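Local coordinates for universal stress protein (Pseudomonas aeruginosa UCBPP-PA14, PDB 7MQ5) that is of unknown function but belongs to the universal stress protein family, whose members are generally linked to survival under stress, at residues 240-245 with 270-275. Residues are numbered along the deposited sequence; the frame is centred on the assembly and turned at random. Where two conformers were deposited one is given.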
loop_
_atom_site.group_PDB
_atom_site.type_symbol
_atom_site.label_atom_id
_atom_site.label_comp_id
_atom_site.label_asym_id
_atom_site.label_seq_id
_atom_site.Cartn_x
_atom_site.Cartn_y
_atom_site.Cartn_z
ATOM N N VAL A 240 -2.875 -9.116 -1.815
ATOM C CA VAL A 240 -2.411 -7.703 -1.797
ATOM C C VAL A 240 -3.023 -7.000 -3.002
ATOM O O VAL A 240 -2.993 -7.585 -4.092
ATOM C CB VAL A 240 -0.873 -7.560 -1.878
ATOM C CG1 VAL A 240 -0.457 -6.095 -1.924
ATOM C CG2 VAL A 240 -0.163 -8.301 -0.768
ATOM N N THR A 241 -3.529 -5.786 -2.792
ATOM C CA THR A 241 -3.961 -4.901 -3.895
ATOM C C THR A 241 -3.098 -3.642 -3.792
ATOM O O THR A 241 -2.982 -3.078 -2.704
ATOM C CB THR A 241 -5.463 -4.585 -3.846
ATOM O OG1 THR A 241 -6.200 -5.809 -3.870
ATOM C CG2 THR A 241 -5.904 -3.738 -5.016
ATOM N N VAL A 242 -2.533 -3.216 -4.908
ATOM C CA VAL A 242 -1.707 -1.988 -4.985
ATOM C C VAL A 242 -2.538 -0.937 -5.709
ATOM O O VAL A 242 -3.005 -1.199 -6.839
ATOM C CB VAL A 242 -0.375 -2.241 -5.702
ATOM C CG1 VAL A 242 0.459 -0.967 -5.689
ATOM C CG2 VAL A 242 0.378 -3.417 -5.090
ATOM N N ILE A 243 -2.730 0.208 -5.060
ATOM C CA ILE A 243 -3.538 1.310 -5.635
ATOM C C ILE A 243 -2.771 2.623 -5.520
ATOM O O ILE A 243 -1.815 2.733 -4.715
ATOM C CB ILE A 243 -4.910 1.436 -4.943
ATOM C CG1 ILE A 243 -4.784 1.969 -3.512
ATOM C CG2 ILE A 243 -5.686 0.127 -4.999
ATOM C CD1 ILE A 243 -6.109 2.265 -2.855
ATOM N N GLY A 244 -3.185 3.578 -6.343
ATOM C CA GLY A 244 -2.687 4.952 -6.250
ATOM C C GLY A 244 -3.824 5.876 -5.874
ATOM O O GLY A 244 -4.988 5.570 -6.182
ATOM N N THR A 245 -3.509 6.932 -5.146
ATOM C CA THR A 245 -4.473 8.003 -4.842
ATOM C C THR A 245 -4.676 8.863 -6.100
ATOM O O THR A 245 -3.964 8.677 -7.106
ATOM C CB THR A 245 -4.017 8.768 -3.594
ATOM O OG1 THR A 245 -2.729 9.317 -3.865
ATOM C CG2 THR A 245 -3.969 7.879 -2.372
ATOM N N ASP A 270 -4.676 -7.170 1.864
ATOM C CA ASP A 270 -3.786 -6.070 2.279
ATOM C C ASP A 270 -3.849 -5.008 1.171
ATOM O O ASP A 270 -4.159 -5.351 0.002
ATOM C CB ASP A 270 -2.337 -6.527 2.429
ATOM C CG ASP A 270 -2.048 -7.445 3.600
ATOM O OD1 ASP A 270 -2.981 -7.800 4.351
ATOM O OD2 ASP A 270 -0.862 -7.786 3.756
ATOM N N VAL A 271 -3.540 -3.766 1.505
ATOM C CA VAL A 271 -3.564 -2.685 0.492
ATOM C C VAL A 271 -2.272 -1.876 0.602
ATOM O O VAL A 271 -1.949 -1.375 1.697
ATOM C CB VAL A 271 -4.804 -1.774 0.625
ATOM C CG1 VAL A 271 -4.931 -0.836 -0.574
ATOM C CG2 VAL A 271 -6.092 -2.567 0.796
ATOM N N LEU A 272 -1.558 -1.766 -0.513
ATOM C CA LEU A 272 -0.385 -0.874 -0.611
ATOM C C LEU A 272 -0.863 0.405 -1.289
ATOM O O LEU A 272 -1.336 0.334 -2.446
ATOM C CB LEU A 272 0.737 -1.538 -1.405
ATOM C CG LEU A 272 1.977 -0.674 -1.586
ATOM C CD1 LEU A 272 2.621 -0.342 -0.256
ATOM C CD2 LEU A 272 2.981 -1.323 -2.518
ATOM N N VAL A 273 -0.774 1.516 -0.579
ATOM C CA VAL A 273 -1.282 2.824 -1.061
ATOM C C VAL A 273 -0.110 3.706 -1.491
ATOM O O VAL A 273 0.743 4.045 -0.652
ATOM C CB VAL A 273 -2.110 3.493 0.046
ATOM C CG1 VAL A 273 -2.646 4.832 -0.425
ATOM C CG2 VAL A 273 -3.235 2.584 0.516
ATOM N N LEU A 274 -0.088 4.035 -2.778
ATOM C CA LEU A 274 0.937 4.907 -3.375
ATOM C C LEU A 274 0.310 6.259 -3.705
ATOM O O LEU A 274 -0.900 6.316 -3.942
ATOM C CB LEU A 274 1.487 4.245 -4.639
ATOM C CG LEU A 274 2.032 2.837 -4.440
ATOM C CD1 LEU A 274 2.508 2.262 -5.756
ATOM C CD2 LEU A 274 3.147 2.814 -3.412
ATOM N N LYS A 275 1.129 7.296 -3.723
ATOM C CA LYS A 275 0.661 8.651 -4.078
ATOM C C LYS A 275 1.494 9.187 -5.227
ATOM O O LYS A 275 2.630 8.768 -5.421
ATOM C CB LYS A 275 0.765 9.606 -2.891
ATOM C CG LYS A 275 -0.005 9.184 -1.648
ATOM C CD LYS A 275 -0.011 10.262 -0.597
ATOM C CE LYS A 275 -0.810 9.914 0.646
ATOM N NZ LYS A 275 -0.111 8.982 1.566
#
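The peptide groups of Thr241, Ile243 and Thr245 lie in the plane of the sheet with those of Asp270, Leu272 and Leu274, N-H of one strand against C=O of the other, while side chains cover the two faces of this parallel pair. Five backbone hydrogen bonds alternate along it. The straightest, Ile243 N to Leu272 O (3.0 Å, 171° at the hydrogen), arrives nearly along the C=O axis.

On the face of Val242, Leu272 and Leu274, Val242 CG1, anti to its own N (chi1 -177°), reaches Leu274 CD1 at 3.8 Å and Leu272 CD2 at 4.1 Å; helix 148-167 packs over this face. On the opposite face, with Thr241, Val271 and Val273, Ile243 CD1 slants against Val271 CG1 (4.0 Å), under helix 258-264, the link of this beta-alpha-beta unit in the Rossmann-like alpha/beta fold of the family. At the C-terminal end, the Thr245 methyl CG2 meets Val273 CG1 at 3.9 Å, roughly at a right angle.

The buried carboxylate of Asp270 finds its partners outside the pair: OD1 accepts the backbone N-H groups of Lys127 and Thr128, OD2 the indole NE1 of Trp132 and a salt bridge from Arg26 NE. Thus N-H and C=O groups facing each other between the strands are paired and apolar side chains pack on both faces, whereas the charge of Asp270 is probably stabilised from helix 22-34 and the segment following strand 123-126, the antiparallel neighbour of strand 270-274.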